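Local atomic coordinates of alpha-ketoglutarate-dependent non-heme iron oxygenase EasH (PDB entry 5M0T), a protein that probably catalyses an iron(II)- and 2-oxoglutarate-dependent oxidation in the biosynthesis of the ergot alkaloid cycloclavine. Residues 107-112 with 231-236. Numbering follows the deposited sequence.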
# COMPACT_ATOMS: atom_id res chain seq x y z
N PRO A 107 -16.57 0.64 5.40
CA PRO A 107 -17.06 2.03 5.34
C PRO A 107 -16.08 3.07 4.76
O PRO A 107 -16.46 3.82 3.87
CB PRO A 107 -17.40 2.35 6.80
CG PRO A 107 -17.74 1.02 7.38
CD PRO A 107 -16.80 0.05 6.73
N GLU A 108 -14.84 3.10 5.25
CA GLU A 108 -13.87 4.10 4.83
C GLU A 108 -12.92 3.63 3.74
O GLU A 108 -12.47 4.45 2.94
CB GLU A 108 -13.07 4.61 6.04
CG GLU A 108 -13.90 5.32 7.11
CD GLU A 108 -13.21 5.40 8.48
OE1 GLU A 108 -12.77 4.34 9.03
OE2 GLU A 108 -13.14 6.54 9.01
N SER A 109 -12.63 2.33 3.67
CA SER A 109 -11.64 1.80 2.69
C SER A 109 -12.17 0.94 1.54
O SER A 109 -11.61 1.00 0.45
CB SER A 109 -10.56 1.03 3.42
OG SER A 109 -9.94 1.88 4.35
N GLY A 110 -13.22 0.14 1.78
CA GLY A 110 -13.66 -0.91 0.84
C GLY A 110 -12.94 -2.21 1.18
O GLY A 110 -13.13 -2.76 2.25
N ASP A 111 -12.07 -2.67 0.28
CA ASP A 111 -11.35 -3.93 0.47
C ASP A 111 -10.19 -3.86 1.49
O ASP A 111 -9.78 -2.78 1.93
CB ASP A 111 -10.85 -4.48 -0.87
CG ASP A 111 -11.97 -5.04 -1.75
OD1 ASP A 111 -13.13 -5.14 -1.31
OD2 ASP A 111 -11.67 -5.37 -2.92
N TYR A 112 -9.68 -5.04 1.83
CA TYR A 112 -8.66 -5.24 2.84
C TYR A 112 -7.81 -6.42 2.40
O TYR A 112 -8.20 -7.17 1.49
CB TYR A 112 -9.29 -5.55 4.20
CG TYR A 112 -10.30 -6.67 4.12
CD1 TYR A 112 -11.62 -6.42 3.72
CD2 TYR A 112 -9.93 -7.99 4.36
CE1 TYR A 112 -12.54 -7.43 3.60
CE2 TYR A 112 -10.86 -9.01 4.25
CZ TYR A 112 -12.16 -8.73 3.87
OH TYR A 112 -13.10 -9.74 3.74
N SER A 231 -6.52 -2.27 5.72
CA SER A 231 -7.12 -1.52 4.61
C SER A 231 -6.26 -1.60 3.33
O SER A 231 -5.06 -1.31 3.36
CB SER A 231 -7.31 -0.05 5.03
OG SER A 231 -7.61 0.78 3.94
N CYS A 232 -6.89 -1.94 2.20
CA CYS A 232 -6.14 -2.20 0.97
C CYS A 232 -5.37 -0.99 0.39
O CYS A 232 -4.42 -1.19 -0.37
CB CYS A 232 -7.04 -2.79 -0.11
SG CYS A 232 -8.26 -1.63 -0.75
N GLN A 233 -5.77 0.23 0.75
CA GLN A 233 -5.06 1.45 0.32
C GLN A 233 -3.63 1.57 0.91
O GLN A 233 -2.83 2.32 0.37
CB GLN A 233 -5.86 2.71 0.65
CG GLN A 233 -5.86 3.08 2.13
CD GLN A 233 -6.88 4.18 2.46
OE1 GLN A 233 -6.92 5.22 1.81
NE2 GLN A 233 -7.70 3.94 3.49
N PHE A 234 -3.35 0.85 2.00
CA PHE A 234 -2.02 0.85 2.63
C PHE A 234 -1.16 -0.36 2.26
O PHE A 234 -1.62 -1.52 2.29
CB PHE A 234 -2.12 0.95 4.16
CG PHE A 234 -2.84 2.17 4.63
CD1 PHE A 234 -2.31 3.43 4.40
CD2 PHE A 234 -4.09 2.06 5.26
CE1 PHE A 234 -2.99 4.57 4.82
CE2 PHE A 234 -4.77 3.20 5.68
CZ PHE A 234 -4.22 4.45 5.46
N THR A 235 0.09 -0.08 1.91
CA THR A 235 1.06 -1.08 1.53
C THR A 235 1.24 -2.11 2.65
O THR A 235 1.40 -1.75 3.81
CB THR A 235 2.42 -0.41 1.21
OG1 THR A 235 2.24 0.61 0.20
CG2 THR A 235 3.43 -1.44 0.70
N PRO A 236 1.20 -3.41 2.31
CA PRO A 236 1.50 -4.44 3.29
C PRO A 236 2.94 -4.42 3.84
O PRO A 236 3.89 -4.11 3.11
CB PRO A 236 1.27 -5.74 2.50
CG PRO A 236 0.29 -5.38 1.44
CD PRO A 236 0.66 -3.98 1.06
O HOH W 1 -9.81 5.99 4.22
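Tyr-112 and Ser-231 form an antiparallel, non-hydrogen-bonded pair with CA atoms 4.4 Å apart, and one step further on Cys-232 N donates to Asp-111 O at 3.0 Å. The N-H points fairly straight at the oxygen (161°), but the donor stands some 35° off the carbonyl plane. Past it the backbones separate: residues 231-234 close a type I turn, with Phe-234 N bonded to Ser-231 O. Ser-109 and Ser-231 meet hydroxyl to hydroxyl, OG to OG at 2.6 Å, a short hydrogen bond in which either may donate. Ser-231 OG is anti to its backbone N (chi1 168°), which turns it to Ser-109 OG, itself anti to the carbonyl carbon; both residues are buried. The carboxamide of Gln-233 reaches in next to them, NE2 3.2 Å from Ser-109 OG; NE2 donates to a water at 3.0 Å, which in turn makes a weak bond to Glu-108 O. The amide's OE1 is taken by Ile-140 N of the second subunit. On the Cys-232 side, the thiol folds back over the Asp-111 carbonyl and comes alongside Asp-111 CB, 3.9 Å from SG, with Val-264 and Ala-266 packing against the same cysteine. The Asp-111 carboxylate turns away to a salt bridge with Lys-257, and the Tyr-112 ring packs on helix 95-105, its hydroxyl bonded to His-98. The arrangement is an antiparallel pair at the ends of neighbouring strands, where strand 112-122 begins and strand 222-231 finishes, in the main sheet of the double-stranded beta-helix (cupin) fold expected of a PhyH-type oxygenase, with the turn itself part of the subunit interface.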